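Phenylacetaldehyde dehydrogenase (Burkholderia cenocepacia, PDB 4O5H) probably catalyses the NAD+-dependent oxidation of phenylacetaldehyde to phenylacetic acid, as a member of the aldehyde dehydrogenase family. Local coordinates at residues Ala25-Pro30 against Thr213-Leu218; Arg110-Ile115 against Leu130-Ala135. One frame throughout, in Å; residues are numbered along the deposited sequence.

Contact 1 (Ala25-Pro30 against Thr213-Leu218); sequences AFLAKP and TPLSAL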
ATOM      1  N   ALA A  25     -39.324   6.836  14.247  1.00 20.72           N
ATOM      2  CA  ALA A  25     -39.161   8.240  13.851  1.00 21.27           C
ATOM      3  C   ALA A  25     -38.079   8.395  12.798  1.00 19.56           C
ATOM      4  O   ALA A  25     -38.221   9.180  11.869  1.00 19.16           O
ATOM      5  CB  ALA A  25     -38.830   9.124  15.070  1.00 21.67           C
ATOM      6  N   PHE A  26     -36.969   7.685  12.972  1.00 18.26           N
ATOM      7  CA  PHE A  26     -35.908   7.778  12.001  1.00 17.24           C
ATOM      8  C   PHE A  26     -36.380   7.251  10.650  1.00 17.41           C
ATOM      9  O   PHE A  26     -36.127   7.866   9.631  1.00 17.64           O
ATOM     10  CB  PHE A  26     -34.679   6.991  12.469  1.00 16.41           C
ATOM     11  CG  PHE A  26     -33.558   6.974  11.466  1.00 15.35           C
ATOM     12  CD1 PHE A  26     -32.722   8.057  11.302  1.00 15.50           C
ATOM     13  CD2 PHE A  26     -33.345   5.862  10.703  1.00 15.61           C
ATOM     14  CE1 PHE A  26     -31.691   8.040  10.376  1.00 15.12           C
ATOM     15  CE2 PHE A  26     -32.305   5.816   9.783  1.00 15.02           C
ATOM     16  CZ  PHE A  26     -31.469   6.905   9.633  1.00 15.05           C
ATOM     17  N   LEU A  27     -37.079   6.128  10.652  1.00 18.27           N
ATOM     18  CA  LEU A  27     -37.594   5.587   9.399  1.00 18.72           C
ATOM     19  C   LEU A  27     -38.613   6.486   8.707  1.00 19.50           C
ATOM     20  O   LEU A  27     -38.625   6.588   7.489  1.00 19.27           O
ATOM     21  CB  LEU A  27     -38.214   4.220   9.605  1.00 19.58           C
ATOM     22  CG  LEU A  27     -37.242   3.117  10.021  1.00 20.32           C
ATOM     23  CD1 LEU A  27     -38.030   1.849  10.334  1.00 21.41           C
ATOM     24  CD2 LEU A  27     -36.206   2.863   8.959  1.00 20.27           C
ATOM     25  N   ALA A  28     -39.468   7.116   9.479  1.00 19.69           N
ATOM     26  CA  ALA A  28     -40.537   7.937   8.905  1.00 20.89           C
ATOM     27  C   ALA A  28     -40.033   9.242   8.270  1.00 20.26           C
ATOM     28  O   ALA A  28     -40.623   9.711   7.345  1.00 20.70           O
ATOM     29  CB  ALA A  28     -41.565   8.266   9.965  1.00 21.72           C
ATOM     30  N   LYS A  29     -38.961   9.831   8.764  1.00 19.42           N
ATOM     31  CA  LYS A  29     -38.606  11.167   8.308  1.00 19.49           C
ATOM     32  C   LYS A  29     -37.786  11.146   7.009  1.00 19.23           C
ATOM     33  O   LYS A  29     -37.078  10.177   6.727  1.00 18.69           O
ATOM     34  CB  LYS A  29     -37.833  11.901   9.399  1.00 19.47           C
ATOM     35  CG  LYS A  29     -36.373  11.498   9.455  1.00 18.47           C
ATOM     36  CD  LYS A  29     -35.679  11.988  10.701  1.00 18.80           C
ATOM     37  CE  LYS A  29     -34.208  11.627  10.614  1.00 18.01           C
ATOM     38  NZ  LYS A  29     -33.442  12.167  11.745  1.00 18.37           N
ATOM     39  N   PRO A  30     -37.785  12.252   6.274  1.00 20.57           N
ATOM     40  CA  PRO A  30     -36.996  12.342   5.046  1.00 20.67           C
ATOM     41  C   PRO A  30     -35.499  12.212   5.282  1.00 19.48           C
ATOM     42  O   PRO A  30     -35.000  12.687   6.269  1.00 19.47           O
ATOM     43  CB  PRO A  30     -37.313  13.741   4.526  1.00 21.10           C
ATOM     44  CG  PRO A  30     -38.637  14.052   5.121  1.00 22.78           C
ATOM     45  CD  PRO A  30     -38.599  13.462   6.484  1.00 22.13           C
ATOM     46  N   THR A 213     -27.499  -0.791   1.866  1.00 11.21           N
ATOM     47  CA  THR A 213     -27.565  -0.560   3.337  1.00 10.87           C
ATOM     48  C   THR A 213     -27.072   0.836   3.751  1.00 10.64           C
ATOM     49  O   THR A 213     -26.004   0.981   4.379  1.00 10.51           O
ATOM     50  CB  THR A 213     -26.718  -1.594   4.086  1.00 10.73           C
ATOM     51  OG1 THR A 213     -25.375  -1.592   3.575  1.00 10.36           O
ATOM     52  CG2 THR A 213     -27.293  -3.027   3.924  1.00 11.06           C
ATOM     53  N   PRO A 214     -27.826   1.882   3.382  1.00 10.65           N
ATOM     54  CA  PRO A 214     -27.382   3.258   3.665  1.00 10.39           C
ATOM     55  C   PRO A 214     -27.777   3.788   5.036  1.00 10.32           C
ATOM     56  O   PRO A 214     -27.205   4.773   5.492  1.00 10.18           O
ATOM     57  CB  PRO A 214     -28.121   4.061   2.628  1.00 10.62           C
ATOM     58  CG  PRO A 214     -29.422   3.313   2.464  1.00 11.10           C
ATOM     59  CD  PRO A 214     -29.053   1.854   2.557  1.00 10.90           C
ATOM     60  N   LEU A 215     -28.710   3.139   5.721  1.00 10.42           N
ATOM     61  CA  LEU A 215     -29.377   3.808   6.851  1.00 10.59           C
ATOM     62  C   LEU A 215     -28.528   3.997   8.088  1.00 10.29           C
ATOM     63  O   LEU A 215     -28.580   5.085   8.692  1.00 10.37           O
ATOM     64  CB  LEU A 215     -30.671   3.108   7.215  1.00 11.12           C
ATOM     65  CG  LEU A 215     -31.766   3.120   6.136  1.00 11.53           C
ATOM     66  CD1 LEU A 215     -32.997   2.382   6.632  1.00 12.02           C
ATOM     67  CD2 LEU A 215     -32.144   4.537   5.715  1.00 11.62           C
ATOM     68  N   SER A 216     -27.786   2.973   8.521  1.00  9.76           N
ATOM     69  CA  SER A 216     -27.039   3.124   9.793  1.00  9.55           C
ATOM     70  C   SER A 216     -25.931   4.182   9.662  1.00  9.17           C
ATOM     71  O   SER A 216     -25.630   4.891  10.619  1.00  8.83           O
ATOM     72  CB  SER A 216     -26.521   1.787  10.331  1.00  9.63           C
ATOM     73  OG  SER A 216     -25.642   1.165   9.409  1.00  9.51           O
ATOM     74  N   ALA A 217     -25.390   4.315   8.456  1.00  8.88           N
ATOM     75  CA  ALA A 217     -24.364   5.343   8.200  1.00  8.80           C
ATOM     76  C   ALA A 217     -24.938   6.759   8.312  1.00  9.06           C
ATOM     77  O   ALA A 217     -24.310   7.623   8.895  1.00  9.03           O
ATOM     78  CB  ALA A 217     -23.733   5.137   6.841  1.00  8.67           C
ATOM     79  N   LEU A 218     -26.160   6.960   7.812  1.00  9.50           N
ATOM     80  CA  LEU A 218     -26.834   8.228   7.962  1.00  9.89           C
ATOM     81  C   LEU A 218     -27.092   8.519   9.441  1.00 10.21           C
ATOM     82  O   LEU A 218     -26.885   9.640   9.856  1.00 10.31           O
ATOM     83  CB  LEU A 218     -28.135   8.312   7.139  1.00 10.09           C
ATOM     84  CG  LEU A 218     -27.881   8.212   5.607  1.00 10.04           C
ATOM     85  CD1 LEU A 218     -29.183   8.244   4.858  1.00 10.26           C
ATOM     86  CD2 LEU A 218     -26.976   9.345   5.118  1.00  9.97           C
TER
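The N-terminal helix 21-28 lies against L215 and L218 of helix 215-227, which follows strand 204-208 of the Rossmann-type domain that in this family binds the coenzyme, and F26 and L27 make the contact from the N-terminal side. F26 turns its ring toward the other segment, CG being anti to the backbone N (chi1 176°), and the far end of the ring does the touching. F26 CZ comes 3.5 Å from L215 O, and F26 CE2 4.1 Å from L215 CB. The ring is bordered at its edge, close to its plane, by L218 CB, 4.4 Å from F26 CZ. L27 contributes a methyl group: L27 CD2 meets L215 CD1 at 4.0 Å, the two leucine side chains running nearly perpendicular to each other. L215 is thereby touched at its carbonyl, at CB and at one branch end.

Other elements complete the surroundings. I59 and V62 of strand 57-63 reach L215, and K31 makes a cation-pi contact with F26. D119, a ligand of the sodium ion, accepts a hydrogen bond from L215 N through OD2, which links the L215 backbone to the metal site.

Among the touching atoms the attraction is mainly dispersive, apart from the approach of F26 CZ to L215 O, where the slightly positive ring hydrogen probably gives a weak electrostatic gain; the charged tie between the same two elements lies one turn further along, where K29 NZ forms a salt bridge with E222 OE2 of helix 215-227.

Contact 2 (Arg110-Ile115 against Leu130-Ala135); sequences RELAEI and LDVAMA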
ATOM      1  N   ARG A 110     -29.566   0.098  20.887  1.00 12.19           N
ATOM      2  CA  ARG A 110     -30.735  -0.699  20.432  1.00 12.56           C
ATOM      3  C   ARG A 110     -31.334  -0.137  19.144  1.00 12.44           C
ATOM      4  O   ARG A 110     -31.614  -0.877  18.217  1.00 12.11           O
ATOM      5  CB  ARG A 110     -31.815  -0.760  21.498  1.00 13.30           C
ATOM      6  CG  ARG A 110     -33.039  -1.516  21.071  1.00 13.97           C
ATOM      7  CD  ARG A 110     -32.749  -2.993  20.753  1.00 14.03           C
ATOM      8  NE  ARG A 110     -33.925  -3.641  20.180  1.00 14.69           N
ATOM      9  CZ  ARG A 110     -34.085  -4.955  20.073  1.00 15.20           C
ATOM     10  NH1 ARG A 110     -33.133  -5.767  20.453  1.00 15.35           N
ATOM     11  NH2 ARG A 110     -35.208  -5.459  19.589  1.00 15.77           N
ATOM     12  N   GLU A 111     -31.482   1.194  19.073  1.00 12.37           N
ATOM     13  CA  GLU A 111     -31.984   1.806  17.860  1.00 12.58           C
ATOM     14  C   GLU A 111     -31.083   1.499  16.648  1.00 11.95           C
ATOM     15  O   GLU A 111     -31.550   1.139  15.590  1.00 11.83           O
ATOM     16  CB  GLU A 111     -32.055   3.338  18.032  1.00 13.02           C
ATOM     17  CG  GLU A 111     -32.524   4.036  16.776  1.00 13.34           C
ATOM     18  CD  GLU A 111     -32.366   5.542  16.852  1.00 13.82           C
ATOM     19  OE1 GLU A 111     -31.927   6.063  17.917  1.00 14.19           O
ATOM     20  OE2 GLU A 111     -32.629   6.176  15.820  1.00 14.14           O
ATOM     21  N   LEU A 112     -29.783   1.654  16.826  1.00 11.61           N
ATOM     22  CA  LEU A 112     -28.847   1.326  15.743  1.00 11.23           C
ATOM     23  C   LEU A 112     -28.939  -0.112  15.322  1.00 11.10           C
ATOM     24  O   LEU A 112     -28.882  -0.417  14.127  1.00 10.99           O
ATOM     25  CB  LEU A 112     -27.409   1.662  16.165  1.00 10.94           C
ATOM     26  CG  LEU A 112     -27.091   3.190  16.207  1.00 10.89           C
ATOM     27  CD1 LEU A 112     -25.799   3.466  16.951  1.00 10.70           C
ATOM     28  CD2 LEU A 112     -27.010   3.723  14.809  1.00 10.88           C
ATOM     29  N   ALA A 113     -29.120  -1.006  16.282  1.00 11.28           N
ATOM     30  CA  ALA A 113     -29.275  -2.436  15.984  1.00 11.36           C
ATOM     31  C   ALA A 113     -30.547  -2.717  15.211  1.00 11.76           C
ATOM     32  O   ALA A 113     -30.541  -3.488  14.268  1.00 11.57           O
ATOM     33  CB  ALA A 113     -29.261  -3.257  17.255  1.00 11.54           C
ATOM     34  N   GLU A 114     -31.640  -2.076  15.595  1.00 12.09           N
ATOM     35  CA  GLU A 114     -32.916  -2.240  14.863  1.00 12.40           C
ATOM     36  C   GLU A 114     -32.791  -1.723  13.412  1.00 12.56           C
ATOM     37  O   GLU A 114     -33.241  -2.376  12.469  1.00 12.59           O
ATOM     38  CB  GLU A 114     -34.064  -1.517  15.606  1.00 12.61           C
ATOM     39  CG  GLU A 114     -34.396  -2.205  16.939  1.00 12.79           C
ATOM     40  CD  GLU A 114     -35.528  -1.590  17.724  1.00 13.18           C
ATOM     41  OE1 GLU A 114     -36.044  -0.509  17.352  1.00 13.10           O
ATOM     42  OE2 GLU A 114     -35.896  -2.224  18.751  1.00 13.49           O
ATOM     43  N   ILE A 115     -32.183  -0.557  13.253  1.00 12.30           N
ATOM     44  CA  ILE A 115     -32.016  -0.003  11.933  1.00 12.54           C
ATOM     45  C   ILE A 115     -31.200  -0.987  11.117  1.00 12.57           C
ATOM     46  O   ILE A 115     -31.528  -1.287   9.961  1.00 12.62           O
ATOM     47  CB  ILE A 115     -31.278   1.380  11.989  1.00 12.37           C
ATOM     48  CG1 ILE A 115     -32.174   2.403  12.629  1.00 12.72           C
ATOM     49  CG2 ILE A 115     -30.841   1.823  10.600  1.00 12.40           C
ATOM     50  CD1 ILE A 115     -31.477   3.679  13.048  1.00 12.81           C
ATOM     51  N   LEU A 130     -22.759  -7.533  18.769  1.00 13.52           N
ATOM     52  CA  LEU A 130     -21.499  -7.524  18.027  1.00 13.28           C
ATOM     53  C   LEU A 130     -21.292  -6.205  17.238  1.00 12.46           C
ATOM     54  O   LEU A 130     -20.425  -5.433  17.591  1.00 11.74           O
ATOM     55  CB  LEU A 130     -21.400  -8.687  17.093  1.00 14.34           C
ATOM     56  CG  LEU A 130     -20.071  -8.694  16.336  1.00 15.32           C
ATOM     57  CD1 LEU A 130     -18.942  -9.183  17.232  1.00 15.98           C
ATOM     58  CD2 LEU A 130     -20.100  -9.601  15.140  1.00 16.40           C
ATOM     59  N   ASP A 131     -22.072  -5.988  16.181  1.00 11.85           N
ATOM     60  CA  ASP A 131     -21.845  -4.866  15.297  1.00 11.82           C
ATOM     61  C   ASP A 131     -21.802  -3.535  16.044  1.00 11.33           C
ATOM     62  O   ASP A 131     -20.830  -2.779  15.918  1.00 11.26           O
ATOM     63  CB  ASP A 131     -22.907  -4.765  14.196  1.00 11.78           C
ATOM     64  CG  ASP A 131     -22.950  -5.970  13.313  1.00 12.37           C
ATOM     65  OD1 ASP A 131     -23.094  -7.116  13.857  1.00 13.32           O
ATOM     66  OD2 ASP A 131     -22.916  -5.798  12.052  1.00 12.43           O
ATOM     67  N   VAL A 132     -22.865  -3.218  16.771  1.00 11.28           N
ATOM     68  CA  VAL A 132     -22.967  -1.869  17.371  1.00 11.07           C
ATOM     69  C   VAL A 132     -21.930  -1.723  18.505  1.00 11.01           C
ATOM     70  O   VAL A 132     -21.201  -0.737  18.580  1.00 10.91           O
ATOM     71  CB  VAL A 132     -24.385  -1.599  17.862  1.00 11.36           C
ATOM     72  CG1 VAL A 132     -24.426  -0.323  18.650  1.00 11.51           C
ATOM     73  CG2 VAL A 132     -25.366  -1.563  16.703  1.00 11.35           C
ATOM     74  N   ALA A 133     -21.811  -2.739  19.338  1.00 11.23           N
ATOM     75  CA  ALA A 133     -20.850  -2.718  20.460  1.00 11.21           C
ATOM     76  C   ALA A 133     -19.423  -2.543  19.923  1.00 10.90           C
ATOM     77  O   ALA A 133     -18.661  -1.738  20.452  1.00 10.64           O
ATOM     78  CB  ALA A 133     -20.959  -3.995  21.272  1.00 11.43           C
ATOM     79  N   MET A 134     -19.067  -3.272  18.869  1.00 10.82           N
ATOM     80  CA  MET A 134     -17.724  -3.166  18.330  1.00 10.79           C
ATOM     81  C   MET A 134     -17.482  -1.904  17.489  1.00 10.22           C
ATOM     82  O   MET A 134     -16.343  -1.484  17.342  1.00  9.86           O
ATOM     83  CB  MET A 134     -17.317  -4.440  17.586  1.00 11.36           C
ATOM     84  CG  MET A 134     -17.068  -5.628  18.529  1.00 12.02           C
ATOM     85  SD  MET A 134     -15.638  -5.312  19.598  1.00 12.96           S
ATOM     86  CE  MET A 134     -14.364  -5.756  18.422  1.00 12.58           C
ATOM     87  N   ALA A 135     -18.534  -1.322  16.939  1.00  9.99           N
ATOM     88  CA  ALA A 135     -18.423  -0.016  16.289  1.00  9.87           C
ATOM     89  C   ALA A 135     -18.041   1.025  17.320  1.00  9.69           C
ATOM     90  O   ALA A 135     -17.133   1.793  17.105  1.00  9.63           O
ATOM     91  CB  ALA A 135     -19.701   0.365  15.597  1.00  9.93           C
TER
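V132 points its side chain at L112 and A113, joining the consecutive helices 109-120 and 124-145 in a buried helix-helix packing of the aldehyde dehydrogenase fold. A single methyl group makes the contact. V132 CG2 lies 3.9 Å from L112 CB, 3.8 Å from A113 N and 4.3 Å from A113 CB, so it touches a backbone nitrogen as well as two CB atoms. The valine holds CG1 anti to its backbone N (chi1 171°), which leaves CG2 as the branch that meets the other helix. With only a methyl side chain at A113, the backbones probably can come close, 6.5 Å between A113 CA and V132 CA. No polar bond links the two segments; the fit is apolar, and V132 sits just where helix 124-145 has a wider, pi-type turn at 130-132.

Further out, A113 is also met by V124, A127 and Q128 from earlier turns of helix 124-145, and L112 extends onto R219 and L223 of helix 215-227. Beside the valine, D131 forms a salt bridge with K122 of the connection between the two helices, while L130 and M134 pack on Y160 of the second subunit, so helix 124-145 also contributes to the dimer interface.

On helix 109-120, R110 and E114, one turn apart, form a salt bridge. R110 NH1 also bonds to Q128 OE1, a polar tie between the helices, and E114 OE1 takes hydrogen bonds from L20 N and T23 OG1. The E114 carboxylate is thus held through both oxygens, its OE2 receiving R110 NE at 2.8 Å in a fairly straight bond (163°) on the anti side, 29° out of the carboxylate plane.

Both contacts are buried and apolar, and helix 109-120 connects them. It supplies one side of contact 2 and, through I115, stands against F26 and L215 of contact 1: I115 CG2 reaches L215 CB at 3.6 Å and I115 CD1 reaches F26 CD2 at 3.7 Å. Contact 1 lies further from the chain's centre (its own centre about 20 Å away, against 14 Å for contact 2) and brings together helices distant in sequence, with an aromatic ring and leucines beside a sodium site. Contact 2 joins neighbouring helices through one valine methyl, inside the loop that contact 1 closes. Charged pairs flank both; contact 2 is set apart by its nearness to the second subunit.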